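Local structure of beta-1,4-exocellulase (Thermobifida fusca, 4B4H) at residues L138-T143 with H189-W194; N225-S230 with T288-W293; L334-T339 with D347-V352. The protein hydrolyses the beta-1,4 linkages of cellulose as a family 6 cellobiohydrolase, the chain described here being its catalytic domain. All coordinates share one frame; numbering follows the deposited sequence.

In the fold
Followed from the N terminus, the three contacts come in series along the chain, with no nesting or crossing. Contact 1 closes a loop of 45 residues, running through helices 152-160 and 162-175, by joining the segments that follow strands 127-133 and 180-185. Contact 2 closes the next, spanning helix 262-276, and joins the segments after strands 221-224 and 283-287. Contact 3 closes the shortest, setting 334-339 against strand 346-350. These five strands are parallel neighbours in the barrel sheet. Contacts 2 and 3 meet directly, T288 OG1 lying 2.8 Å from E336 O, whereas contact 1 reaches contact 2 by packing of H189 on S230.

Contact 1 of 3, residues L138-T143 with H189-W194; sequences LPNLVT and HGWIGW
W191 meets P139 with a face of its indole, and N140 and T143 with the edge. Its NE1 donates to T143 OG1 at 2.9 Å, almost perfectly straight (175°) and within the ring plane. P139 comes over one face, where CB makes a CH-pi contact 4.1 Å from the centroid of the W191 six-membered ring; the same CB also touches I192 CG2 at 3.7 Å. N140 meets the rim of the benzene half instead, its OD1 3.3 Å from W191 CZ2, with the amide turned 62° out of the indole plane. W191 extends toward helix 140-143 because its chi1 of -174° sets CG opposite the backbone N, and it offers edge and face at once.

Behind this first shell, T143 OG1 donates in turn to P139 O, at 3.2 Å, so the hydroxyl serves as acceptor on one side and donor on the other. P139 O also takes the backbone N-H groups of V142 and T143, three donors in all. N140 is fixed by N144, which donates to OD1, while its ND2 is bonded to S137 O and to D136, the predicted proton donor. Replacing W191 with an alanine would probably leave T143 OG1 without its N-H donor and P139 CB and the N140 amide without the ring they rest on. Helix 198-209 and F265 of helix 262-276 pack against I192 from outside the pair. The arrangement is consistent with the wall of the substrate tunnel of a family 6 cellobiohydrolase, where W191 is predicted to bind the sugar chain near the acid.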
ATOM      1  N   LEU A 138      -3.536  -6.912   8.844  1.00  6.58           N
ATOM      2  CA  LEU A 138      -2.837  -7.823   9.744  1.00  6.66           C
ATOM      3  C   LEU A 138      -1.787  -7.219  10.684  1.00  7.06           C
ATOM      4  O   LEU A 138      -1.695  -7.641  11.843  1.00  6.82           O
ATOM      5  CB  LEU A 138      -2.219  -8.981   8.940  1.00  6.68           C
ATOM      6  CG  LEU A 138      -3.236  -9.889   8.237  1.00  6.62           C
ATOM      7  CD1 LEU A 138      -2.540 -10.955   7.415  1.00  6.66           C
ATOM      8  CD2 LEU A 138      -4.241 -10.508   9.206  1.00  6.77           C
ATOM      9  N   PRO A 139      -0.954  -6.264  10.200  1.00  7.29           N
ATOM     10  CA  PRO A 139       0.088  -5.776  11.129  1.00  7.77           C
ATOM     11  C   PRO A 139      -0.458  -4.967  12.322  1.00  8.12           C
ATOM     12  O   PRO A 139       0.236  -4.811  13.328  1.00  7.78           O
ATOM     13  CB  PRO A 139       1.007  -4.933  10.218  1.00  7.82           C
ATOM     14  CG  PRO A 139       0.777  -5.511   8.836  1.00  7.74           C
ATOM     15  CD  PRO A 139      -0.696  -5.813   8.817  1.00  7.55           C
ATOM     16  N   ASN A 140      -1.704  -4.504  12.231  1.00  8.72           N
ATOM     17  CA  ASN A 140      -2.361  -3.868  13.383  1.00  9.63           C
ATOM     18  C   ASN A 140      -2.479  -4.835  14.564  1.00 10.17           C
ATOM     19  O   ASN A 140      -2.403  -4.415  15.720  1.00 10.30           O
ATOM     20  CB  ASN A 140      -3.746  -3.343  13.021  1.00  9.77           C
ATOM     21  CG  ASN A 140      -3.689  -2.118  12.134  1.00  9.95           C
ATOM     22  OD1 ASN A 140      -3.312  -1.033  12.565  1.00 10.49           O
ATOM     23  ND2 ASN A 140      -4.095  -2.282  10.889  1.00 10.02           N
ATOM     24  N   LEU A 141      -2.654  -6.124  14.268  1.00 10.47           N
ATOM     25  CA  LEU A 141      -2.801  -7.149  15.303  1.00 11.25           C
ATOM     26  C   LEU A 141      -1.485  -7.517  15.979  1.00 11.92           C
ATOM     27  O   LEU A 141      -1.481  -8.265  16.957  1.00 12.34           O
ATOM     28  CB  LEU A 141      -3.517  -8.390  14.761  1.00 11.34           C
ATOM     29  CG  LEU A 141      -4.798  -8.086  13.984  1.00 11.55           C
ATOM     30  CD1 LEU A 141      -5.407  -9.371  13.462  1.00 11.23           C
ATOM     31  CD2 LEU A 141      -5.818  -7.319  14.807  1.00 12.00           C
ATOM     32  N   VAL A 142      -0.381  -7.003  15.437  1.00 12.45           N
ATOM     33  CA  VAL A 142       0.954  -7.138  16.040  1.00 12.97           C
ATOM     34  C   VAL A 142       1.236  -5.933  16.945  1.00 12.68           C
ATOM     35  O   VAL A 142       1.660  -6.094  18.092  1.00 13.16           O
ATOM     36  CB  VAL A 142       2.065  -7.227  14.958  1.00 13.62           C
ATOM     37  CG1 VAL A 142       3.449  -7.306  15.604  1.00 14.09           C
ATOM     38  CG2 VAL A 142       1.826  -8.408  14.027  1.00 13.83           C
ATOM     39  N   THR A 143       0.970  -4.738  16.427  1.00 12.62           N
ATOM     40  CA  THR A 143       1.517  -3.495  16.981  1.00 13.06           C
ATOM     41  C   THR A 143       0.507  -2.615  17.718  1.00 13.39           C
ATOM     42  O   THR A 143       0.880  -1.801  18.573  1.00 13.31           O
ATOM     43  CB  THR A 143       2.109  -2.630  15.861  1.00 12.83           C
ATOM     44  OG1 THR A 143       1.047  -2.209  14.994  1.00 13.27           O
ATOM     45  CG2 THR A 143       3.151  -3.409  15.052  1.00 12.74           C
ATOM     46  N   HIS A 189       8.233  -0.332   6.081  1.00  8.74           N
ATOM     47  CA  HIS A 189       9.332  -0.545   7.021  1.00  9.54           C
ATOM     48  C   HIS A 189       9.200   0.319   8.237  1.00 10.08           C
ATOM     49  O   HIS A 189       9.595  -0.089   9.339  1.00  9.97           O
ATOM     50  CB  HIS A 189      10.700  -0.427   6.335  1.00  9.54           C
ATOM     51  CG  HIS A 189      11.213   0.984   6.190  1.00  9.57           C
ATOM     52  ND1 HIS A 189      10.982   1.740   5.094  1.00  9.80           N
ATOM     53  CD2 HIS A 189      11.999   1.755   7.035  1.00  9.73           C
ATOM     54  CE1 HIS A 189      11.581   2.943   5.249  1.00  9.70           C
ATOM     55  NE2 HIS A 189      12.205   2.944   6.431  1.00  9.85           N
ATOM     56  N   GLY A 190       8.621   1.505   8.063  1.00 10.60           N
ATOM     57  CA  GLY A 190       8.327   2.400   9.177  1.00 10.90           C
ATOM     58  C   GLY A 190       7.167   1.966  10.058  1.00 11.43           C
ATOM     59  O   GLY A 190       6.705   2.745  10.881  1.00 12.19           O
ATOM     60  N   TRP A 191       6.681   0.742   9.877  1.00 11.36           N
ATOM     61  CA  TRP A 191       5.650   0.175  10.741  1.00 11.63           C
ATOM     62  C   TRP A 191       6.128  -1.101  11.382  1.00 12.07           C
ATOM     63  O   TRP A 191       6.049  -1.252  12.604  1.00 12.81           O
ATOM     64  CB  TRP A 191       4.368  -0.072   9.944  1.00 11.48           C
ATOM     65  CG  TRP A 191       3.147  -0.528  10.718  1.00 11.81           C
ATOM     66  CD1 TRP A 191       3.059  -0.988  12.040  1.00 12.00           C
ATOM     67  CD2 TRP A 191       1.789  -0.639  10.195  1.00 11.78           C
ATOM     68  NE1 TRP A 191       1.768  -1.328  12.356  1.00 12.15           N
ATOM     69  CE2 TRP A 191       0.955  -1.145  11.294  1.00 11.89           C
ATOM     70  CE3 TRP A 191       1.194  -0.364   8.973  1.00 12.02           C
ATOM     71  CZ2 TRP A 191      -0.405  -1.361  11.140  1.00 11.82           C
ATOM     72  CZ3 TRP A 191      -0.175  -0.582   8.830  1.00 12.31           C
ATOM     73  CH2 TRP A 191      -0.955  -1.077   9.887  1.00 11.74           C
ATOM     74  N   ILE A 192       6.654  -2.024  10.572  1.00 11.88           N
ATOM     75  CA  ILE A 192       6.999  -3.353  11.084  1.00 11.70           C
ATOM     76  C   ILE A 192       8.470  -3.724  10.858  1.00 11.68           C
ATOM     77  O   ILE A 192       8.822  -4.905  10.740  1.00 11.94           O
ATOM     78  CB  ILE A 192       6.033  -4.448  10.562  1.00 11.13           C
ATOM     79  CG1 ILE A 192       6.189  -4.650   9.051  1.00 10.88           C
ATOM     80  CG2 ILE A 192       4.590  -4.123  10.940  1.00 11.33           C
ATOM     81  CD1 ILE A 192       5.589  -5.938   8.530  1.00 10.29           C
ATOM     82  N   GLY A 193       9.330  -2.710  10.831  1.00 12.24           N
ATOM     83  CA  GLY A 193      10.748  -2.931  10.582  1.00 12.48           C
ATOM     84  C   GLY A 193      11.589  -3.238  11.813  1.00 12.34           C
ATOM     85  O   GLY A 193      12.743  -3.611  11.672  1.00 12.45           O
ATOM     86  N   TRP A 194      11.014  -3.072  13.007  1.00 12.85           N
ATOM     87  CA  TRP A 194      11.738  -3.291  14.271  1.00 13.50           C
ATOM     88  C   TRP A 194      11.911  -4.738  14.654  1.00 14.43           C
ATOM     89  O   TRP A 194      11.069  -5.586  14.346  1.00 15.12           O
ATOM     90  CB  TRP A 194      11.039  -2.560  15.410  1.00 13.20           C
ATOM     91  CG  TRP A 194      11.166  -1.066  15.338  1.00 13.21           C
ATOM     92  CD1 TRP A 194      12.099  -0.259  15.982  1.00 13.15           C
ATOM     93  CD2 TRP A 194      10.326  -0.141  14.573  1.00 13.04           C
ATOM     94  NE1 TRP A 194      11.899   1.055  15.678  1.00 13.05           N
ATOM     95  CE2 TRP A 194      10.854   1.201  14.836  1.00 12.95           C
ATOM     96  CE3 TRP A 194       9.232  -0.283  13.723  1.00 12.94           C
ATOM     97  CZ2 TRP A 194      10.291   2.332  14.269  1.00 13.08           C
ATOM     98  CZ3 TRP A 194       8.674   0.866  13.158  1.00 13.00           C
ATOM     99  CH2 TRP A 194       9.199   2.141  13.422  1.00 12.87           C
TER

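Contact 2 of 3, residues N225-S230 with T288-W293; sequences NTANYS and TSRNGW
The CZ-OH end of Y229 lies over the guanidinium group of R290, its CZ 3.4 Å above the centre of that group and the two planes 25° apart. The arginine chain, bent at chi3 (-50°), turns back to put the flat group under the phenol end; both the phenol OH and NH1 then reach D359, the predicted proton acceptor, the first by a hydrogen bond and the second by a salt bridge. R290 NH2 also comes to A227 O at 2.6 Å, a weak bond because the angle at hydrogen is only 124°. Farther along, the packing stays close: W293 NE1 donates to Y229 O at 2.8 Å, in both the ring plane and the carbonyl plane, and Y229 CB rests 4.0 Å from W293 CZ2. N291 ND2 donates to S230 O at 2.7 Å, and N225 ND2 adds a weak bond to the same carbonyl oxygen.

The two segments are loops that follow neighbouring parallel strands, 221-224 and 283-287, of the family 6 barrel, where the active site lies. N225 to N228 form a type II beta turn, and N228 itself is predicted to bind substrate.

Around N228 O the fit is looser and water takes over from direct contact. One water donates to N228 O and to S289 OG while accepting from R290 NE, at 2.9 Å. A second donates to the same carbonyl oxygen and accepts from the backbone N of R290, so that oxygen meets the facing loop through two waters.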
ATOM      1  N   ASN A 225       4.468  -0.745   1.082  1.00  5.36           N
ATOM      2  CA  ASN A 225       4.374   0.692   0.842  1.00  5.46           C
ATOM      3  C   ASN A 225       3.062   1.131   0.190  1.00  5.37           C
ATOM      4  O   ASN A 225       2.986   2.237  -0.340  1.00  5.46           O
ATOM      5  CB  ASN A 225       5.559   1.175  -0.017  1.00  5.50           C
ATOM      6  CG  ASN A 225       5.944   2.596   0.269  1.00  5.93           C
ATOM      7  OD1 ASN A 225       5.753   3.088   1.377  1.00  6.13           O
ATOM      8  ND2 ASN A 225       6.509   3.275  -0.737  1.00  5.81           N
ATOM      9  N   THR A 226       2.035   0.270   0.233  1.00  5.34           N
ATOM     10  CA  THR A 226       0.819   0.509  -0.572  1.00  5.45           C
ATOM     11  C   THR A 226       0.151   1.790  -0.106  1.00  5.74           C
ATOM     12  O   THR A 226      -0.135   1.947   1.086  1.00  6.08           O
ATOM     13  CB  THR A 226      -0.203  -0.639  -0.504  1.00  5.43           C
ATOM     14  OG1 THR A 226       0.457  -1.881  -0.711  1.00  5.47           O
ATOM     15  CG2 THR A 226      -1.234  -0.441  -1.597  1.00  5.22           C
ATOM     16  N   ALA A 227      -0.081   2.697  -1.051  1.00  5.86           N
ATOM     17  CA  ALA A 227      -0.636   4.028  -0.770  1.00  6.19           C
ATOM     18  C   ALA A 227       0.193   4.868   0.214  1.00  6.41           C
ATOM     19  O   ALA A 227      -0.301   5.888   0.737  1.00  6.90           O
ATOM     20  CB  ALA A 227      -2.080   3.922  -0.286  1.00  6.08           C
ATOM     21  N   ASN A 228       1.443   4.461   0.454  1.00  6.67           N
ATOM     22  CA  ASN A 228       2.299   5.173   1.413  1.00  6.53           C
ATOM     23  C   ASN A 228       3.442   5.901   0.701  1.00  6.53           C
ATOM     24  O   ASN A 228       3.383   6.155  -0.507  1.00  6.27           O
ATOM     25  CB  ASN A 228       2.823   4.220   2.526  1.00  6.82           C
ATOM     26  CG  ASN A 228       3.019   4.908   3.885  1.00  6.97           C
ATOM     27  OD1 ASN A 228       3.965   5.668   4.084  1.00  6.78           O
ATOM     28  ND2 ASN A 228       2.141   4.585   4.844  1.00  7.25           N
ATOM     29  N   TYR A 229       4.444   6.284   1.472  1.00  6.47           N
ATOM     30  CA  TYR A 229       5.413   7.275   0.989  1.00  6.50           C
ATOM     31  C   TYR A 229       6.867   6.919   1.329  1.00  6.54           C
ATOM     32  O   TYR A 229       7.769   7.708   1.062  1.00  6.22           O
ATOM     33  CB  TYR A 229       5.081   8.663   1.567  1.00  6.71           C
ATOM     34  CG  TYR A 229       3.692   9.196   1.246  1.00  6.59           C
ATOM     35  CD1 TYR A 229       2.593   8.930   2.084  1.00  6.72           C
ATOM     36  CD2 TYR A 229       3.470   9.997   0.126  1.00  6.71           C
ATOM     37  CE1 TYR A 229       1.324   9.420   1.794  1.00  6.84           C
ATOM     38  CE2 TYR A 229       2.204  10.482  -0.161  1.00  6.72           C
ATOM     39  CZ  TYR A 229       1.136  10.214   0.692  1.00  6.90           C
ATOM     40  OH  TYR A 229      -0.102  10.727   0.384  1.00  6.79           O
ATOM     41  N   SER A 230       7.091   5.738   1.903  1.00  6.71           N
ATOM     42  CA  SER A 230       8.412   5.307   2.351  1.00  7.17           C
ATOM     43  C   SER A 230       9.310   5.109   1.138  1.00  7.27           C
ATOM     44  O   SER A 230       8.824   4.723   0.072  1.00  7.12           O
ATOM     45  CB  SER A 230       8.333   4.053   3.225  1.00  7.41           C
ATOM     46  OG  SER A 230       7.986   4.413   4.564  1.00  7.58           O
ATOM     47  N   THR A 288       5.400   2.493  -5.663  1.00  6.53           N
ATOM     48  CA  THR A 288       6.263   3.662  -5.833  1.00  6.47           C
ATOM     49  C   THR A 288       5.498   4.847  -6.411  1.00  6.51           C
ATOM     50  O   THR A 288       6.103   5.792  -6.934  1.00  6.68           O
ATOM     51  CB  THR A 288       7.358   3.299  -6.843  1.00  6.54           C
ATOM     52  OG1 THR A 288       6.718   2.757  -8.000  1.00  7.12           O
ATOM     53  CG2 THR A 288       8.328   2.292  -6.230  1.00  6.97           C
ATOM     54  N   SER A 289       4.172   4.792  -6.310  1.00  6.67           N
ATOM     55  CA  SER A 289       3.284   5.840  -6.842  1.00  6.58           C
ATOM     56  C   SER A 289       3.649   7.227  -6.331  1.00  6.21           C
ATOM     57  O   SER A 289       3.588   8.213  -7.077  1.00  5.74           O
ATOM     58  CB  SER A 289       1.816   5.548  -6.496  1.00  7.15           C
ATOM     59  OG  SER A 289       1.610   5.460  -5.095  1.00  7.45           O
ATOM     60  N   ARG A 290       4.003   7.317  -5.048  1.00  5.91           N
ATOM     61  CA  ARG A 290       4.159   8.626  -4.429  1.00  5.85           C
ATOM     62  C   ARG A 290       5.409   8.727  -3.567  1.00  5.87           C
ATOM     63  O   ARG A 290       5.487   9.582  -2.689  1.00  5.77           O
ATOM     64  CB  ARG A 290       2.890   8.996  -3.626  1.00  5.81           C
ATOM     65  CG  ARG A 290       1.665   9.232  -4.512  1.00  5.72           C
ATOM     66  CD  ARG A 290       0.403   9.590  -3.719  1.00  6.07           C
ATOM     67  NE  ARG A 290       0.110   8.671  -2.606  1.00  6.32           N
ATOM     68  CZ  ARG A 290      -0.911   8.787  -1.753  1.00  6.51           C
ATOM     69  NH1 ARG A 290      -1.830   9.753  -1.846  1.00  6.76           N
ATOM     70  NH2 ARG A 290      -1.024   7.897  -0.785  1.00  6.42           N
ATOM     71  N   ASN A 291       6.418   7.910  -3.861  1.00  5.97           N
ATOM     72  CA  ASN A 291       7.639   7.969  -3.034  1.00  6.09           C
ATOM     73  C   ASN A 291       8.897   8.450  -3.764  1.00  6.31           C
ATOM     74  O   ASN A 291      10.022   8.116  -3.365  1.00  6.57           O
ATOM     75  CB  ASN A 291       7.915   6.661  -2.304  1.00  6.00           C
ATOM     76  CG  ASN A 291       8.386   5.578  -3.230  1.00  5.89           C
ATOM     77  OD1 ASN A 291       8.199   5.662  -4.446  1.00  6.06           O
ATOM     78  ND2 ASN A 291       8.956   4.537  -2.661  1.00  5.59           N
ATOM     79  N   GLY A 292       8.709   9.254  -4.798  1.00  6.59           N
ATOM     80  CA  GLY A 292       9.853   9.804  -5.534  1.00  6.91           C
ATOM     81  C   GLY A 292      10.658  10.784  -4.693  1.00  7.33           C
ATOM     82  O   GLY A 292      11.892  10.814  -4.750  1.00  7.75           O
ATOM     83  N   TRP A 293       9.945  11.567  -3.889  1.00  7.27           N
ATOM     84  CA  TRP A 293      10.539  12.622  -3.071  1.00  7.33           C
ATOM     85  C   TRP A 293      11.534  13.462  -3.852  1.00  7.66           C
ATOM     86  O   TRP A 293      12.655  13.681  -3.422  1.00  8.02           O
ATOM     87  CB  TRP A 293      11.165  12.007  -1.822  1.00  7.15           C
ATOM     88  CG  TRP A 293      10.119  11.551  -0.821  1.00  6.92           C
ATOM     89  CD1 TRP A 293       9.779  10.240  -0.474  1.00  6.93           C
ATOM     90  CD2 TRP A 293       9.221  12.393  -0.014  1.00  6.89           C
ATOM     91  NE1 TRP A 293       8.775  10.224   0.463  1.00  6.96           N
ATOM     92  CE2 TRP A 293       8.402  11.474   0.779  1.00  6.89           C
ATOM     93  CE3 TRP A 293       9.031  13.767   0.134  1.00  6.76           C
ATOM     94  CZ2 TRP A 293       7.439  11.931   1.649  1.00  7.02           C
ATOM     95  CZ3 TRP A 293       8.044  14.217   1.016  1.00  7.05           C
ATOM     96  CH2 TRP A 293       7.285  13.311   1.765  1.00  7.01           C
TER
HETATM   97  O   HOH W   1       1.451   6.129  -2.497  1.00  4.72           O
HETATM   98  O   HOH W   2       4.472   5.259  -2.970  1.00  5.17           O

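Contact 3 of 3, residues L334-T339 with D347-V352; sequences LGERPT and DAYVWV
W351 swings its CG anti to its carbonyl carbon (chi1 -82°), which turns one face of the indole to P338 CD; Y349, with its CG placed likewise (chi1 -61°), takes its phenol to E336 and T339. P338 CD stands 3.6 Å from the centroid of the W351 five-membered ring and only 5° off the normal, a CH-pi contact made squarely over the face. At the ring's edge, W351 NE1 donates to E336 O at 2.9 Å, approaching from above the carbonyl plane. This oxygen is gripped twice, since T288 OG1 is bonded to it as well. The far end of the indole is lined by R337 CD, 3.5 Å from W351 CZ2, and by L334 CD2 near W351 CH2. R337 runs beside the indole and folds back to bond G335 O through NH1, while its NH2 reaches P418 O.

Next to this, the extended E336 chain carries OE1 to the edge of the Y349 ring, 3.3 Å from CE2, with carboxylate and ring nearly perpendicular. T339 CG2 packs alongside Y349 CD2 at 3.7 Å. The backbones join at T339 and Y349, an antiparallel hydrogen-bonded pair: T339 N donates to Y349 O, and Y349 N to T339 O. P338 CA adds a CA-H...O contact, 3.2 Å from Y349 O. Short strand 339-340 is thus attached as a beta hairpin to strand 346-350, whose other neighbour is the parallel strand 283-287 of the family 6 beta/alpha barrel.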
ATOM      1  N   LEU A 334       5.746  11.976  -7.280  1.00  7.19           N
ATOM      2  CA  LEU A 334       5.591  10.714  -8.005  1.00  7.19           C
ATOM      3  C   LEU A 334       6.885   9.933  -7.950  1.00  7.32           C
ATOM      4  O   LEU A 334       7.961  10.502  -8.089  1.00  7.03           O
ATOM      5  CB  LEU A 334       5.222  10.955  -9.473  1.00  7.24           C
ATOM      6  CG  LEU A 334       3.861  11.577  -9.748  1.00  7.31           C
ATOM      7  CD1 LEU A 334       3.700  11.980 -11.206  1.00  7.44           C
ATOM      8  CD2 LEU A 334       2.751  10.625  -9.358  1.00  7.18           C
ATOM      9  N   GLY A 335       6.777   8.628  -7.738  1.00  7.34           N
ATOM     10  CA  GLY A 335       7.950   7.767  -7.709  1.00  7.68           C
ATOM     11  C   GLY A 335       8.321   7.175  -9.049  1.00  7.81           C
ATOM     12  O   GLY A 335       7.776   7.562 -10.094  1.00  7.42           O
ATOM     13  N   GLU A 336       9.263   6.234  -9.008  1.00  8.52           N
ATOM     14  CA  GLU A 336       9.632   5.436 -10.176  1.00  8.92           C
ATOM     15  C   GLU A 336       8.385   4.860 -10.826  1.00  8.97           C
ATOM     16  O   GLU A 336       7.459   4.399 -10.137  1.00  8.17           O
ATOM     17  CB  GLU A 336      10.591   4.302  -9.802  1.00  9.77           C
ATOM     18  CG  GLU A 336      11.302   3.668 -11.000  1.00 10.50           C
ATOM     19  CD  GLU A 336      12.417   2.723 -10.587  1.00 10.92           C
ATOM     20  OE1 GLU A 336      12.878   2.820  -9.424  1.00 11.14           O
ATOM     21  OE2 GLU A 336      12.846   1.882 -11.426  1.00 12.11           O
ATOM     22  N   ARG A 337       8.348   4.899 -12.151  1.00  8.97           N
ATOM     23  CA  ARG A 337       7.222   4.383 -12.884  1.00  9.11           C
ATOM     24  C   ARG A 337       7.182   2.850 -12.818  1.00  8.94           C
ATOM     25  O   ARG A 337       8.200   2.194 -12.573  1.00  8.55           O
ATOM     26  CB  ARG A 337       7.232   4.908 -14.331  1.00  9.41           C
ATOM     27  CG  ARG A 337       6.390   6.174 -14.527  1.00 10.14           C
ATOM     28  CD  ARG A 337       6.850   7.360 -13.689  1.00 10.47           C
ATOM     29  NE  ARG A 337       8.000   8.034 -14.288  1.00 11.03           N
ATOM     30  CZ  ARG A 337       8.810   8.887 -13.666  1.00 11.05           C
ATOM     31  NH1 ARG A 337       8.673   9.169 -12.366  1.00 11.51           N
ATOM     32  NH2 ARG A 337       9.802   9.434 -14.358  1.00 11.12           N
ATOM     33  N   PRO A 338       5.979   2.275 -12.957  1.00  8.97           N
ATOM     34  CA  PRO A 338       5.825   0.827 -12.871  1.00  8.82           C
ATOM     35  C   PRO A 338       6.822   0.048 -13.747  1.00  9.11           C
ATOM     36  O   PRO A 338       6.952   0.325 -14.934  1.00 10.14           O
ATOM     37  CB  PRO A 338       4.387   0.625 -13.321  1.00  8.80           C
ATOM     38  CG  PRO A 338       3.702   1.847 -12.787  1.00  8.73           C
ATOM     39  CD  PRO A 338       4.673   2.959 -13.060  1.00  8.83           C
ATOM     40  N   THR A 339       7.560  -0.858 -13.117  1.00  9.23           N
ATOM     41  CA  THR A 339       8.690  -1.518 -13.767  1.00  9.54           C
ATOM     42  C   THR A 339       8.882  -2.936 -13.236  1.00  9.40           C
ATOM     43  O   THR A 339       8.601  -3.222 -12.061  1.00  9.18           O
ATOM     44  CB  THR A 339       9.991  -0.695 -13.614  1.00  9.92           C
ATOM     45  OG1 THR A 339      10.983  -1.215 -14.513  1.00 11.01           O
ATOM     46  CG2 THR A 339      10.535  -0.773 -12.211  1.00 10.12           C
ATOM     47  N   ASP A 347       9.052  -8.680  -7.814  1.00  7.26           N
ATOM     48  CA  ASP A 347       8.345  -8.903  -9.082  1.00  7.12           C
ATOM     49  C   ASP A 347       8.160  -7.617  -9.883  1.00  7.02           C
ATOM     50  O   ASP A 347       8.149  -7.644 -11.115  1.00  7.04           O
ATOM     51  CB  ASP A 347       6.957  -9.544  -8.859  1.00  7.20           C
ATOM     52  CG  ASP A 347       7.016 -11.023  -8.514  1.00  7.43           C
ATOM     53  OD1 ASP A 347       8.064 -11.669  -8.690  1.00  7.74           O
ATOM     54  OD2 ASP A 347       5.981 -11.565  -8.055  1.00  7.15           O
ATOM     55  N   ALA A 348       7.982  -6.498  -9.182  1.00  6.67           N
ATOM     56  CA  ALA A 348       7.736  -5.216  -9.805  1.00  6.68           C
ATOM     57  C   ALA A 348       7.657  -4.085  -8.801  1.00  6.68           C
ATOM     58  O   ALA A 348       7.332  -4.287  -7.619  1.00  6.88           O
ATOM     59  CB  ALA A 348       6.441  -5.262 -10.590  1.00  6.69           C
ATOM     60  N   TYR A 349       7.973  -2.897  -9.299  1.00  6.75           N
ATOM     61  CA  TYR A 349       7.462  -1.683  -8.690  1.00  6.56           C
ATOM     62  C   TYR A 349       6.139  -1.366  -9.365  1.00  6.43           C
ATOM     63  O   TYR A 349       6.034  -1.425 -10.584  1.00  6.60           O
ATOM     64  CB  TYR A 349       8.446  -0.520  -8.837  1.00  7.18           C
ATOM     65  CG  TYR A 349       9.804  -0.723  -8.180  1.00  7.48           C
ATOM     66  CD1 TYR A 349       9.986  -1.586  -7.093  1.00  7.65           C
ATOM     67  CD2 TYR A 349      10.915  -0.004  -8.634  1.00  7.58           C
ATOM     68  CE1 TYR A 349      11.240  -1.747  -6.505  1.00  8.08           C
ATOM     69  CE2 TYR A 349      12.156  -0.147  -8.048  1.00  8.11           C
ATOM     70  CZ  TYR A 349      12.328  -1.016  -7.000  1.00  8.10           C
ATOM     71  OH  TYR A 349      13.586  -1.135  -6.451  1.00  8.75           O
ATOM     72  N   VAL A 350       5.125  -1.046  -8.559  1.00  6.26           N
ATOM     73  CA  VAL A 350       3.769  -0.827  -9.052  1.00  6.10           C
ATOM     74  C   VAL A 350       3.207   0.522  -8.583  1.00  5.84           C
ATOM     75  O   VAL A 350       3.739   1.097  -7.666  1.00  5.90           O
ATOM     76  CB  VAL A 350       2.847  -2.007  -8.655  1.00  6.19           C
ATOM     77  CG1 VAL A 350       3.279  -3.276  -9.381  1.00  6.56           C
ATOM     78  CG2 VAL A 350       2.845  -2.275  -7.151  1.00  6.39           C
ATOM     79  N   TRP A 351       2.224   1.073  -9.295  1.00  5.68           N
ATOM     80  CA  TRP A 351       1.472   2.216  -8.803  1.00  5.91           C
ATOM     81  C   TRP A 351       0.127   1.696  -8.379  1.00  5.95           C
ATOM     82  O   TRP A 351      -0.800   1.637  -9.197  1.00  6.08           O
ATOM     83  CB  TRP A 351       1.334   3.280  -9.899  1.00  5.90           C
ATOM     84  CG  TRP A 351       2.530   4.197 -10.068  1.00  5.89           C
ATOM     85  CD1 TRP A 351       3.823   4.021  -9.569  1.00  5.90           C
ATOM     86  CD2 TRP A 351       2.582   5.460 -10.814  1.00  5.98           C
ATOM     87  NE1 TRP A 351       4.645   5.067  -9.944  1.00  5.78           N
ATOM     88  CE2 TRP A 351       3.958   5.952 -10.701  1.00  5.92           C
ATOM     89  CE3 TRP A 351       1.664   6.191 -11.569  1.00  5.96           C
ATOM     90  CZ2 TRP A 351       4.352   7.164 -11.269  1.00  5.91           C
ATOM     91  CZ3 TRP A 351       2.079   7.393 -12.141  1.00  6.06           C
ATOM     92  CH2 TRP A 351       3.396   7.854 -12.008  1.00  5.94           C
ATOM     93  N   VAL A 352      -0.015   1.330  -7.107  1.00  6.26           N
ATOM     94  CA  VAL A 352      -1.289   0.777  -6.635  1.00  6.39           C
ATOM     95  C   VAL A 352      -2.253   1.933  -6.308  1.00  6.57           C
ATOM     96  O   VAL A 352      -3.296   2.070  -6.965  1.00  6.46           O
ATOM     97  CB  VAL A 352      -1.097  -0.244  -5.495  1.00  6.33           C
ATOM     98  CG1 VAL A 352      -2.426  -0.619  -4.865  1.00  6.48           C
ATOM     99  CG2 VAL A 352      -0.438  -1.502  -6.032  1.00  6.48           C
TER